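Local coordinates for FAD:protein FMN transferase (Vibrio cholerae, PDB 6NXI), which probably transfers the FMN moiety of FAD onto a threonine hydroxyl of target flavoproteins, using magnesium or manganese, at residues 33-38 and 166-171; 56-61 and 72-77; 111-116 and 120-125; 201-206 and 211-216; 296-301 and 305-310. All blocks are in the same frame, centred on the assembly; numbering follows the deposited sequence. Where two conformers were deposited one is given.

Contact 1 (33-38 and 166-171); sequences KTLQTE and ADYLQS
The first torsion of Tyr-168 (chi1 171°) sets CG trans to the backbone nitrogen and carries the ring from helix 157-171 across to helix 32-50, where Glu-38, with its own CG likewise trans to the backbone nitrogen, lays its CB and CG over it. Glu-38 CG sits 3.8 Å from the centroid of the Tyr-168 ring, 27° off the normal: a CH-pi contact over one face, shifted toward the rim on the CE1 side, where Glu-38 CG is 3.4 Å from Tyr-168 CE1. One carbon back, Glu-38 CB comes to 3.4 Å from Tyr-168 OH. A bend at chi2 then takes the Glu-38 carboxylate away from the ring and into a salt bridge with Arg-41. Leu-35 enters at the hydroxyl end, its CD2 methyl 3.6 Å from Tyr-168 OH and 3.8 Å from Tyr-168 CE2. The helices run roughly antiparallel, at 146°, and their axes are 11.1 Å apart, a gap that the long tyrosine spans. Deeper in, Leu-35 and Leu-169 both pack on Ile-174 and on strand 17-24, so both helices rest on the large antiparallel sheet. No hydrogen bond joins the two segments. The link is therefore one of van der Waals and CH-pi packing, with the aliphatic part of a glutamate serving as the apolar surface while its carboxylate, paired with Arg-41 of the same helix, is probably offset in charge.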
# COMPACT_ATOMS: atom_id res chain seq x y z
N LYS A 33 22.49 -15.78 3.73
CA LYS A 33 22.98 -14.70 4.60
C LYS A 33 23.30 -13.48 3.74
O LYS A 33 22.97 -12.39 4.14
CB LYS A 33 24.24 -15.08 5.38
CG LYS A 33 24.51 -14.14 6.55
CD LYS A 33 25.55 -14.66 7.54
CE LYS A 33 26.97 -14.25 7.23
NZ LYS A 33 27.21 -12.80 7.45
N THR A 34 24.01 -13.68 2.65
CA THR A 34 24.39 -12.58 1.72
C THR A 34 23.10 -11.87 1.26
O THR A 34 23.04 -10.64 1.27
CB THR A 34 25.16 -13.11 0.51
OG1 THR A 34 26.37 -13.67 1.03
CG2 THR A 34 25.46 -12.03 -0.51
N LEU A 35 22.12 -12.65 0.83
CA LEU A 35 20.86 -12.07 0.31
C LEU A 35 20.16 -11.31 1.42
O LEU A 35 19.63 -10.21 1.13
CB LEU A 35 19.95 -13.19 -0.21
CG LEU A 35 20.48 -13.92 -1.44
CD1 LEU A 35 19.63 -15.17 -1.68
CD2 LEU A 35 20.48 -13.03 -2.66
N GLN A 36 20.02 -11.87 2.62
CA GLN A 36 19.24 -11.18 3.67
C GLN A 36 19.93 -9.88 4.07
O GLN A 36 19.27 -8.90 4.38
CB GLN A 36 19.08 -12.05 4.92
CG GLN A 36 18.08 -11.46 5.91
CD GLN A 36 17.46 -12.53 6.78
OE1 GLN A 36 18.09 -13.53 7.09
NE2 GLN A 36 16.24 -12.29 7.25
N THR A 37 21.25 -9.91 4.07
CA THR A 37 22.02 -8.70 4.44
C THR A 37 21.67 -7.55 3.49
O THR A 37 21.45 -6.41 3.95
CB THR A 37 23.52 -9.01 4.48
OG1 THR A 37 23.83 -9.93 5.53
CG2 THR A 37 24.29 -7.74 4.72
N GLU A 38 21.61 -7.81 2.19
CA GLU A 38 21.31 -6.73 1.22
C GLU A 38 19.82 -6.38 1.29
O GLU A 38 19.47 -5.23 1.18
CB GLU A 38 21.72 -7.14 -0.18
CG GLU A 38 21.53 -6.02 -1.17
CD GLU A 38 22.23 -4.71 -0.91
OE1 GLU A 38 23.10 -4.60 0.01
OE2 GLU A 38 21.90 -3.77 -1.62
N ALA A 166 12.10 -7.49 -4.89
CA ALA A 166 11.83 -8.39 -6.04
C ALA A 166 12.89 -8.11 -7.10
O ALA A 166 13.51 -9.06 -7.64
CB ALA A 166 10.42 -8.26 -6.55
N ASP A 167 13.19 -6.83 -7.36
CA ASP A 167 14.22 -6.50 -8.38
C ASP A 167 15.60 -6.95 -7.92
O ASP A 167 16.37 -7.41 -8.78
CB ASP A 167 14.27 -5.01 -8.68
CG ASP A 167 13.06 -4.48 -9.41
OD1 ASP A 167 12.21 -5.28 -9.84
OD2 ASP A 167 12.98 -3.26 -9.55
N TYR A 168 15.90 -6.83 -6.64
CA TYR A 168 17.18 -7.33 -6.08
C TYR A 168 17.27 -8.85 -6.30
O TYR A 168 18.35 -9.38 -6.72
CB TYR A 168 17.36 -6.96 -4.61
CG TYR A 168 18.54 -7.66 -3.99
CD1 TYR A 168 19.82 -7.37 -4.40
CD2 TYR A 168 18.40 -8.68 -3.06
CE1 TYR A 168 20.92 -8.00 -3.85
CE2 TYR A 168 19.49 -9.35 -2.53
CZ TYR A 168 20.77 -9.03 -2.94
OH TYR A 168 21.82 -9.70 -2.40
N LEU A 169 16.20 -9.59 -6.00
CA LEU A 169 16.28 -11.06 -6.14
C LEU A 169 16.56 -11.39 -7.62
O LEU A 169 17.40 -12.27 -7.87
CB LEU A 169 15.02 -11.72 -5.62
CG LEU A 169 14.80 -11.62 -4.12
CD1 LEU A 169 13.47 -12.30 -3.78
CD2 LEU A 169 15.93 -12.28 -3.34
N GLN A 170 15.88 -10.72 -8.54
CA GLN A 170 16.12 -10.92 -10.00
C GLN A 170 17.58 -10.62 -10.32
O GLN A 170 18.20 -11.37 -11.11
CB GLN A 170 15.13 -10.06 -10.76
CG GLN A 170 13.74 -10.62 -10.65
CD GLN A 170 12.67 -9.88 -11.41
OE1 GLN A 170 11.50 -10.18 -11.23
NE2 GLN A 170 13.08 -8.91 -12.25
N SER A 171 18.14 -9.52 -9.78
CA SER A 171 19.54 -9.10 -10.03
C SER A 171 20.47 -10.21 -9.58
O SER A 171 21.57 -10.34 -10.14
CB SER A 171 19.85 -7.78 -9.36
OG SER A 171 20.23 -7.97 -8.00

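Contact 2 (56-61 and 72-77); sequences DSELSR and AVSTQT
The carboxylate of Glu-58 grips the start of helix 75-90, and its OE1 alone takes three hydrogen bonds in the conformer described, one of two modelled. Thr-77 OG1 donates to Glu-58 OE1 at 2.7 Å, nearly in line with the C-O bond. The backbone N of Ser-74 reaches the syn lone pair of Glu-58 OE1 at 3.1 Å and almost straight (170°), while Ser-74 OG approaches Glu-58 OE1 from above the carboxylate plane at 3.0 Å. A weak, bent bond of 2.9 Å from Ser-74 N to Glu-58 OE2 adds a second oxygen. Ser-74 is the N-cap, its OG accepting from Thr-77 N at 3.1 Å, so the glutamate holds the very residues that make the cap; a negative charge here would probably also suit the positive end of the helix. Packing is slight: Val-73 CA lies 3.4 Å from Glu-58 OE2. Glu-58 itself opens helix 58-64, which Ser-57 caps through Ser-60 N, so the contact joins two helix starts. Around them, Gln-49 of helix 32-50 touches Ser-74 and Thr-77, the backbone of Glu-58 bonds to Asp-48 of that helix, and Val-73 pairs through its backbone with Asn-140, next to strand 141-144.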
# COMPACT_ATOMS: atom_id res chain seq x y z
N ASP A 56 14.28 11.87 10.97
CA ASP A 56 15.34 12.35 10.05
C ASP A 56 15.23 11.65 8.68
O ASP A 56 16.21 11.71 7.88
CB ASP A 56 16.70 12.19 10.74
CG ASP A 56 16.77 12.97 12.06
OD1 ASP A 56 16.35 14.15 12.08
OD2 ASP A 56 17.20 12.38 13.07
N SER A 57 14.10 10.99 8.38
CA SER A 57 13.92 10.42 7.03
C SER A 57 13.80 11.57 6.03
O SER A 57 13.50 12.70 6.45
CB SER A 57 12.73 9.48 6.95
OG SER A 57 11.53 10.24 7.07
N GLU A 58 14.08 11.34 4.75
CA GLU A 58 13.92 12.38 3.70
C GLU A 58 12.49 12.90 3.74
O GLU A 58 12.28 14.11 3.66
CB GLU A 58 14.05 11.84 2.29
CG GLU A 58 15.42 11.57 1.80
CD GLU A 58 15.40 11.66 0.29
OE1 GLU A 58 14.46 11.09 -0.34
OE2 GLU A 58 16.27 12.32 -0.25
N LEU A 59 11.53 12.00 3.90
CA LEU A 59 10.13 12.45 3.87
C LEU A 59 9.83 13.27 5.12
O LEU A 59 9.09 14.26 4.99
CB LEU A 59 9.21 11.23 3.81
CG LEU A 59 7.73 11.56 3.87
CD1 LEU A 59 7.29 12.28 2.63
CD2 LEU A 59 6.94 10.25 4.03
N SER A 60 10.35 12.89 6.28
CA SER A 60 10.04 13.68 7.51
C SER A 60 10.73 15.03 7.40
O SER A 60 10.12 16.03 7.76
CB SER A 60 10.42 12.96 8.74
OG SER A 60 9.56 11.82 8.90
N ARG A 61 11.94 15.05 6.86
CA ARG A 61 12.62 16.36 6.67
C ARG A 61 11.79 17.22 5.71
O ARG A 61 11.76 18.47 5.93
CB ARG A 61 14.07 16.13 6.26
CG ARG A 61 14.85 15.50 7.41
CD ARG A 61 16.31 15.41 7.09
NE ARG A 61 16.65 14.13 6.51
CZ ARG A 61 17.01 13.91 5.24
NH1 ARG A 61 17.07 14.88 4.34
NH2 ARG A 61 17.29 12.67 4.88
N ALA A 72 15.07 18.90 -2.43
CA ALA A 72 15.61 17.78 -3.22
C ALA A 72 15.41 16.47 -2.46
O ALA A 72 15.56 16.43 -1.23
CB ALA A 72 17.06 18.03 -3.55
N VAL A 73 15.03 15.45 -3.21
CA VAL A 73 14.81 14.08 -2.70
C VAL A 73 15.51 13.07 -3.61
O VAL A 73 15.92 13.38 -4.77
CB VAL A 73 13.31 13.78 -2.55
CG1 VAL A 73 12.65 14.70 -1.52
CG2 VAL A 73 12.60 13.85 -3.89
N SER A 74 15.62 11.86 -3.09
CA SER A 74 16.23 10.72 -3.79
C SER A 74 15.37 10.33 -5.00
O SER A 74 14.14 10.59 -5.00
CB SER A 74 16.38 9.57 -2.86
OG SER A 74 15.10 9.08 -2.46
N THR A 75 16.00 9.67 -5.97
CA THR A 75 15.29 9.08 -7.11
C THR A 75 14.15 8.21 -6.61
O THR A 75 13.03 8.27 -7.18
CB THR A 75 16.25 8.23 -7.96
OG1 THR A 75 17.25 9.18 -8.31
CG2 THR A 75 15.58 7.61 -9.15
N GLN A 76 14.38 7.40 -5.57
CA GLN A 76 13.32 6.44 -5.11
C GLN A 76 12.13 7.21 -4.54
O GLN A 76 10.99 6.96 -4.92
CB GLN A 76 13.86 5.45 -4.08
CG GLN A 76 15.00 4.57 -4.57
CD GLN A 76 16.38 5.09 -4.29
OE1 GLN A 76 16.67 6.31 -4.38
NE2 GLN A 76 17.26 4.15 -3.94
N THR A 77 12.37 8.20 -3.70
CA THR A 77 11.25 8.99 -3.13
C THR A 77 10.52 9.68 -4.28
O THR A 77 9.27 9.77 -4.25
CB THR A 77 11.78 10.03 -2.12
OG1 THR A 77 12.49 9.34 -1.09
CG2 THR A 77 10.66 10.86 -1.55

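Contact 3 (111-116 and 120-125)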
# COMPACT_ATOMS: atom_id res chain seq x y z
N GLU A 111 1.71 10.71 15.71
CA GLU A 111 1.25 11.68 16.71
C GLU A 111 0.48 10.96 17.83
O GLU A 111 -0.39 10.16 17.53
CB GLU A 111 0.36 12.72 16.00
CG GLU A 111 -0.14 13.81 16.90
CD GLU A 111 -1.15 14.74 16.25
OE1 GLU A 111 -1.25 14.75 15.00
OE2 GLU A 111 -1.83 15.49 17.02
N ALA A 112 0.76 11.31 19.08
CA ALA A 112 0.06 10.78 20.27
C ALA A 112 -1.33 11.41 20.31
O ALA A 112 -1.45 12.63 20.17
CB ALA A 112 0.81 11.06 21.53
N ARG A 113 -2.37 10.59 20.43
CA ARG A 113 -3.75 11.14 20.49
C ARG A 113 -4.47 10.60 21.72
O ARG A 113 -4.20 9.50 22.21
CB ARG A 113 -4.55 10.83 19.23
CG ARG A 113 -3.96 11.35 17.93
CD ARG A 113 -3.94 12.86 17.80
NE ARG A 113 -5.24 13.42 18.15
CZ ARG A 113 -5.47 14.67 18.48
NH1 ARG A 113 -4.50 15.57 18.43
NH2 ARG A 113 -6.70 15.04 18.80
N PRO A 114 -5.44 11.35 22.27
CA PRO A 114 -6.29 10.82 23.31
C PRO A 114 -7.43 9.96 22.77
O PRO A 114 -7.53 9.79 21.56
CB PRO A 114 -6.88 12.09 23.91
CG PRO A 114 -7.05 13.00 22.68
CD PRO A 114 -5.84 12.69 21.82
N ASP A 115 -8.30 9.48 23.68
CA ASP A 115 -9.50 8.70 23.30
C ASP A 115 -10.66 9.64 22.96
O ASP A 115 -11.68 9.19 22.39
CB ASP A 115 -9.93 7.71 24.38
CG ASP A 115 -9.00 6.54 24.52
OD1 ASP A 115 -8.84 5.84 23.53
OD2 ASP A 115 -8.49 6.35 25.62
N VAL A 116 -10.52 10.94 23.21
CA VAL A 116 -11.60 11.93 22.91
C VAL A 116 -11.63 12.17 21.40
O VAL A 116 -10.55 12.24 20.72
CB VAL A 116 -11.41 13.23 23.70
CG1 VAL A 116 -12.45 14.27 23.34
CG2 VAL A 116 -11.38 12.97 25.19
N ASP A 120 -15.09 19.31 15.59
CA ASP A 120 -15.27 19.75 14.19
C ASP A 120 -14.25 20.87 13.93
O ASP A 120 -13.69 20.92 12.82
CB ASP A 120 -16.72 20.17 13.92
CG ASP A 120 -17.64 19.00 13.61
OD1 ASP A 120 -17.29 17.85 13.90
OD2 ASP A 120 -18.75 19.25 13.10
N GLU A 121 -13.95 21.71 14.92
CA GLU A 121 -12.96 22.80 14.71
C GLU A 121 -11.55 22.24 14.50
O GLU A 121 -10.85 22.74 13.60
CB GLU A 121 -12.93 23.79 15.87
CG GLU A 121 -14.18 24.62 15.92
CD GLU A 121 -15.36 24.01 16.66
OE1 GLU A 121 -15.37 22.77 16.96
OE2 GLU A 121 -16.28 24.79 16.95
N GLU A 122 -11.11 21.27 15.30
CA GLU A 122 -9.77 20.65 15.11
C GLU A 122 -9.74 19.94 13.77
O GLU A 122 -8.69 19.98 13.06
CB GLU A 122 -9.44 19.67 16.24
CG GLU A 122 -7.99 19.18 16.17
CD GLU A 122 -7.41 18.40 17.34
OE1 GLU A 122 -8.15 17.59 17.92
OE2 GLU A 122 -6.19 18.57 17.64
N LEU A 123 -10.83 19.23 13.45
CA LEU A 123 -10.89 18.48 12.17
C LEU A 123 -10.72 19.50 11.02
O LEU A 123 -9.91 19.28 10.12
CB LEU A 123 -12.21 17.72 12.07
CG LEU A 123 -12.48 17.02 10.75
CD1 LEU A 123 -11.37 16.02 10.47
CD2 LEU A 123 -13.82 16.32 10.77
N ASN A 124 -11.51 20.57 11.06
CA ASN A 124 -11.53 21.58 9.97
C ASN A 124 -10.14 22.20 9.83
O ASN A 124 -9.72 22.43 8.68
CB ASN A 124 -12.65 22.62 10.14
CG ASN A 124 -14.00 22.04 9.77
OD1 ASN A 124 -14.08 21.00 9.12
ND2 ASN A 124 -15.06 22.66 10.26
N ALA A 125 -9.44 22.47 10.93
CA ALA A 125 -8.06 23.01 10.89
C ALA A 125 -7.12 22.03 10.18
O ALA A 125 -6.24 22.45 9.43
CB ALA A 125 -7.58 23.30 12.28
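A surface salt-bridge network ties Arg-113, in the loop ahead of helix 120-127, to Glu-122 on the first turns of that helix, with Glu-111 as the third member. Across the contact, Arg-113 NH2 lies 3.1 Å from Glu-122 OE1; as a hydrogen bond this is weak, bent to 129°, and the guanidinium and carboxylate planes stand 66° apart, so the two groups do not form the flat, two-pronged pairing. The other amino group turns to Glu-111: Arg-113 NH1 donates to Glu-111 OE2 at 3.0 Å, with the acceptor in the guanidinium plane but the donor above the carboxylate plane. Arg-113 thus stands between two acids whose OE2 atoms, on Glu-111 and Glu-122, are 5.4 Å apart, and probably offsets their mutual repulsion. Bends at chi2 and chi3 fold the arginine back far enough for Pro-114 CD to sit 3.5 Å above one face of its guanidinium plane. Arg-126, farther along the helix, forms a salt bridge with Glu-111 and extends the network. Arg-113 and Glu-122 both touch Leu-105 of helix 100-105, and Leu-123 packs on Leu-102, seating helix 120-127 beside that helix.

Contact 4 (201-206 and 211-216)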
# COMPACT_ATOMS: atom_id res chain seq x y z
N ILE A 201 -7.31 -15.30 -0.80
CA ILE A 201 -8.21 -14.14 -0.60
C ILE A 201 -9.21 -14.50 0.50
O ILE A 201 -9.89 -15.51 0.35
CB ILE A 201 -8.90 -13.73 -1.91
CG1 ILE A 201 -7.85 -13.52 -3.01
CG2 ILE A 201 -9.75 -12.49 -1.61
CD1 ILE A 201 -8.18 -12.44 -3.99
N GLU A 202 -9.22 -13.70 1.56
CA GLU A 202 -10.11 -13.89 2.73
C GLU A 202 -11.50 -13.38 2.32
O GLU A 202 -11.62 -12.26 1.81
CB GLU A 202 -9.56 -13.19 3.98
CG GLU A 202 -8.29 -13.81 4.52
CD GLU A 202 -8.42 -15.17 5.19
OE1 GLU A 202 -9.52 -15.50 5.68
OE2 GLU A 202 -7.41 -15.90 5.23
N LYS A 203 -12.49 -14.24 2.48
CA LYS A 203 -13.89 -13.91 2.14
C LYS A 203 -14.65 -13.85 3.46
O LYS A 203 -14.51 -14.74 4.29
CB LYS A 203 -14.47 -14.97 1.20
CG LYS A 203 -13.66 -15.26 -0.05
CD LYS A 203 -13.47 -14.07 -0.96
CE LYS A 203 -13.03 -14.46 -2.35
NZ LYS A 203 -14.05 -15.32 -3.01
N PRO A 204 -15.40 -12.78 3.73
CA PRO A 204 -16.25 -12.72 4.91
C PRO A 204 -17.48 -13.56 4.56
O PRO A 204 -17.83 -13.69 3.39
CB PRO A 204 -16.54 -11.22 5.05
CG PRO A 204 -16.62 -10.79 3.60
CD PRO A 204 -15.55 -11.59 2.88
N SER A 205 -18.07 -14.16 5.59
CA SER A 205 -19.19 -15.12 5.47
C SER A 205 -20.26 -14.71 6.49
O SER A 205 -19.86 -14.33 7.60
CB SER A 205 -18.68 -16.50 5.71
OG SER A 205 -19.63 -17.45 5.29
N VAL A 206 -21.54 -14.76 6.14
CA VAL A 206 -22.63 -14.41 7.10
C VAL A 206 -22.59 -15.35 8.32
O VAL A 206 -23.10 -14.93 9.40
CB VAL A 206 -24.03 -14.43 6.45
CG1 VAL A 206 -24.16 -13.29 5.45
CG2 VAL A 206 -24.38 -15.77 5.82
N VAL A 211 -13.28 -18.07 5.57
CA VAL A 211 -13.30 -18.68 4.20
C VAL A 211 -12.13 -18.09 3.43
O VAL A 211 -12.04 -16.86 3.36
CB VAL A 211 -14.62 -18.44 3.44
CG1 VAL A 211 -14.81 -19.48 2.34
CG2 VAL A 211 -15.82 -18.42 4.36
N GLN A 212 -11.25 -18.95 2.94
CA GLN A 212 -10.11 -18.57 2.07
C GLN A 212 -10.38 -19.09 0.66
O GLN A 212 -10.71 -20.28 0.50
CB GLN A 212 -8.82 -19.19 2.61
CG GLN A 212 -8.21 -18.45 3.78
CD GLN A 212 -6.78 -18.87 4.01
OE1 GLN A 212 -6.34 -19.93 3.56
NE2 GLN A 212 -6.00 -18.03 4.68
N GLU A 213 -10.22 -18.23 -0.35
CA GLU A 213 -10.10 -18.66 -1.76
C GLU A 213 -8.63 -18.61 -2.19
O GLU A 213 -8.06 -17.50 -2.26
CB GLU A 213 -10.94 -17.76 -2.65
CG GLU A 213 -10.82 -18.16 -4.11
CD GLU A 213 -11.92 -17.66 -5.02
OE1 GLU A 213 -12.59 -16.68 -4.66
OE2 GLU A 213 -12.07 -18.25 -6.11
N ILE A 214 -8.07 -19.76 -2.57
CA ILE A 214 -6.65 -19.82 -2.98
C ILE A 214 -6.57 -19.62 -4.49
O ILE A 214 -7.19 -20.43 -5.22
CB ILE A 214 -6.01 -21.15 -2.53
CG1 ILE A 214 -6.01 -21.25 -1.01
CG2 ILE A 214 -4.60 -21.25 -3.15
CD1 ILE A 214 -5.60 -22.60 -0.47
N ILE A 215 -5.83 -18.59 -4.93
CA ILE A 215 -5.60 -18.26 -6.37
C ILE A 215 -4.09 -18.29 -6.67
O ILE A 215 -3.25 -18.16 -5.74
CB ILE A 215 -6.22 -16.91 -6.73
CG1 ILE A 215 -5.54 -15.73 -6.03
CG2 ILE A 215 -7.72 -16.92 -6.42
CD1 ILE A 215 -5.72 -14.40 -6.72
N GLU A 216 -3.79 -18.35 -7.97
CA GLU A 216 -2.40 -18.34 -8.50
C GLU A 216 -2.27 -17.14 -9.42
O GLU A 216 -2.58 -17.21 -10.60
CB GLU A 216 -2.18 -19.67 -9.23
CG GLU A 216 -2.11 -20.86 -8.28
CD GLU A 216 -2.08 -22.23 -8.94
OE1 GLU A 216 -1.89 -22.29 -10.16
OE2 GLU A 216 -2.24 -23.24 -8.23
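Strands 199-203 and 211-215 pair as an antiparallel hairpin, with Ile-201 and Glu-213 in a hydrogen-bonded pair (Ile-201 N to Glu-213 O 2.7 Å, Glu-213 N to Ile-201 O 2.8 Å) and Glu-202 facing Gln-212 in the non-hydrogen-bonded pair that follows. Toward the turn, Lys-203 N donates to Val-211 O at 2.8 Å. On one face of the ribbon, Glu-202 and Gln-212 lie side by side and point the same way. Glu-202 bends at chi2, bringing Glu-202 OE2 to 2.6 Å from Gln-212 NE2, a bond of 160° that lies in the amide plane and meets the oxygen nearly head-on, although the carboxylate and amide planes are 61° apart. The other face carries Ile-201, Lys-203, Val-211 and Glu-213. Kinks at chi2 and chi4 turn Lys-203 diagonally toward the partner strand, where Lys-203 NZ makes a salt bridge of 2.6 Å with Glu-213 OE1. At the far ends, Ile-201 CD1 comes within 4.2 Å of Ile-215 CD1, and Ser-205 CB rests 3.7 Å from Val-211 CG2. Lys-203 NZ has a second acid, Glu-306 of strand 304-308, so one ammonium group bridges two hairpins. Ile-201 and Lys-203 pack on Leu-295, and Lys-203 and Pro-204 on Ile-297, which lays this ribbon against strand 294-299 of the large sheet.

Contact 5 (296-301 and 305-310); sequences MIVKTD and KEYASS
The ring of Tyr-307 is met at its edge by Val-298, from the neighbouring strand, and has Lys-305 CG over one face, 4.2 Å above the plane and shifted toward the rim. Val-298 CG1 lies in the ring plane, and the carbonyl oxygen of Met-296 is also near that plane at the edge. With chi1 at -40°, both valine methyls face the same ring atom: Val-298 CG2 is 3.6 Å from Tyr-307 CE2, and Val-298 CG1 is 3.8 Å from it. Lys-305 extends past the ring and turns at chi3, so that its NZ donates to Tyr-307 OH at 3.3 Å; the lysine is exposed. The backbones form the regular antiparallel ladder of a beta hairpin. Met-296 and Tyr-307 exchange both backbone bonds, as do Val-298 and Lys-305, and between them Ile-297 faces Glu-306 in a non-hydrogen-bonded pair. There Glu-306 CA approaches Met-296 O to 3.3 Å in a CA-H...O contact. Near the turn, Thr-300 CG2 presses on Lys-305 CB at 3.5 Å, tighter than usual for two carbons. Met-296 leads away from its partner strand to Met-284 and Glu-280 of helix 280-289, while the carboxylate of Glu-306 is paired with Lys-203. Strand 304-308 is the last of the large sheet within the chain. Four backbone hydrogen bonds, two from each hydrogen-bonded pair, make up most of its polar hold on strand 294-299, with valine-tyrosine packing added on one face and a lysine whose CG lies over the ring and whose NZ bonds to the hydroxyl.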
# COMPACT_ATOMS: atom_id res chain seq x y z
N MET A 296 -13.45 -6.54 -5.15
CA MET A 296 -13.95 -5.78 -3.99
C MET A 296 -15.00 -6.60 -3.30
O MET A 296 -15.90 -7.11 -4.01
CB MET A 296 -14.61 -4.49 -4.40
CG MET A 296 -13.67 -3.51 -4.93
SD MET A 296 -14.62 -2.01 -4.81
CE MET A 296 -13.72 -1.02 -5.96
N ILE A 297 -14.85 -6.72 -2.00
CA ILE A 297 -15.87 -7.36 -1.15
C ILE A 297 -16.63 -6.25 -0.44
O ILE A 297 -16.00 -5.39 0.17
CB ILE A 297 -15.19 -8.32 -0.18
CG1 ILE A 297 -14.44 -9.40 -0.96
CG2 ILE A 297 -16.25 -8.89 0.75
CD1 ILE A 297 -13.69 -10.31 -0.09
N VAL A 298 -17.95 -6.29 -0.53
CA VAL A 298 -18.79 -5.21 0.05
C VAL A 298 -19.84 -5.85 0.93
O VAL A 298 -20.25 -6.99 0.65
CB VAL A 298 -19.41 -4.28 -1.02
CG1 VAL A 298 -18.38 -4.01 -2.11
CG2 VAL A 298 -20.69 -4.80 -1.60
N LYS A 299 -20.16 -5.12 1.99
CA LYS A 299 -21.25 -5.49 2.94
C LYS A 299 -22.58 -5.08 2.31
O LYS A 299 -22.72 -3.89 2.02
CB LYS A 299 -20.98 -4.79 4.28
CG LYS A 299 -22.01 -5.05 5.37
CD LYS A 299 -21.77 -6.34 6.13
CE LYS A 299 -22.98 -6.71 6.98
NZ LYS A 299 -24.00 -7.43 6.18
N THR A 300 -23.49 -6.04 2.14
CA THR A 300 -24.86 -5.81 1.61
C THR A 300 -25.81 -5.71 2.80
O THR A 300 -25.36 -5.82 3.95
CB THR A 300 -25.31 -6.92 0.67
OG1 THR A 300 -25.51 -8.08 1.48
CG2 THR A 300 -24.32 -7.20 -0.44
N ASP A 301 -27.08 -5.48 2.52
CA ASP A 301 -28.09 -5.33 3.59
C ASP A 301 -28.07 -6.53 4.55
O ASP A 301 -28.16 -6.27 5.77
CB ASP A 301 -29.47 -5.12 2.98
CG ASP A 301 -30.48 -4.68 4.01
OD1 ASP A 301 -30.18 -3.70 4.76
OD2 ASP A 301 -31.53 -5.36 4.07
N LYS A 305 -21.11 -9.34 -0.76
CA LYS A 305 -21.11 -9.52 -2.22
C LYS A 305 -19.70 -9.24 -2.72
O LYS A 305 -18.95 -8.45 -2.07
CB LYS A 305 -22.18 -8.60 -2.82
CG LYS A 305 -22.26 -8.60 -4.34
CD LYS A 305 -23.03 -7.41 -4.88
CE LYS A 305 -24.52 -7.63 -4.92
NZ LYS A 305 -25.23 -6.40 -5.35
N GLU A 306 -19.31 -9.92 -3.78
CA GLU A 306 -18.03 -9.63 -4.45
C GLU A 306 -18.32 -8.95 -5.78
O GLU A 306 -19.26 -9.34 -6.48
CB GLU A 306 -17.23 -10.88 -4.79
CG GLU A 306 -17.43 -12.01 -3.82
CD GLU A 306 -16.43 -13.14 -4.03
OE1 GLU A 306 -16.01 -13.36 -5.19
OE2 GLU A 306 -16.11 -13.80 -3.03
N TYR A 307 -17.45 -8.04 -6.17
CA TYR A 307 -17.42 -7.46 -7.51
C TYR A 307 -16.01 -7.70 -8.05
O TYR A 307 -15.07 -7.23 -7.36
CB TYR A 307 -17.69 -5.97 -7.48
CG TYR A 307 -19.06 -5.57 -7.01
CD1 TYR A 307 -20.14 -5.48 -7.87
CD2 TYR A 307 -19.24 -5.24 -5.69
CE1 TYR A 307 -21.39 -5.07 -7.41
CE2 TYR A 307 -20.46 -4.81 -5.21
CZ TYR A 307 -21.54 -4.73 -6.07
OH TYR A 307 -22.72 -4.33 -5.52
N ALA A 308 -15.90 -8.43 -9.15
CA ALA A 308 -14.62 -8.65 -9.85
C ALA A 308 -14.65 -7.85 -11.15
O ALA A 308 -15.66 -7.91 -11.87
CB ALA A 308 -14.40 -10.11 -10.11
N SER A 309 -13.58 -7.12 -11.44
CA SER A 309 -13.44 -6.42 -12.73
C SER A 309 -13.29 -7.46 -13.85
O SER A 309 -12.89 -8.60 -13.55
CB SER A 309 -12.31 -5.45 -12.69
OG SER A 309 -11.06 -6.11 -12.59
N SER A 310 -13.49 -7.05 -15.10
CA SER A 310 -13.33 -7.93 -16.29
C SER A 310 -11.93 -8.52 -16.32
O SER A 310 -11.79 -9.65 -16.78
CB SER A 310 -13.62 -7.15 -17.54
OG SER A 310 -15.00 -6.84 -17.58

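How the contacts relate
Contacts 4 and 5 touch each other: two hairpins, one on the edge of the large sheet and one lying against it, joined by packing at Ile-297 and a shared lysine. Both are partly buried and rest on backbone ladders. Contact 1 is also partly buried but works without any cross-segment hydrogen bond, its helices packing on the same sheet far from those hairpins, with centres 37 Å from contact 5. Contacts 2 and 3 are surface contacts built around glutamates, yet differ: one carboxylate is multiply bonded at a helix start, the other weakly paired in a salt-bridge network. Helix 32-50 carries one side of contact 1 and touches contact 2 near its far end.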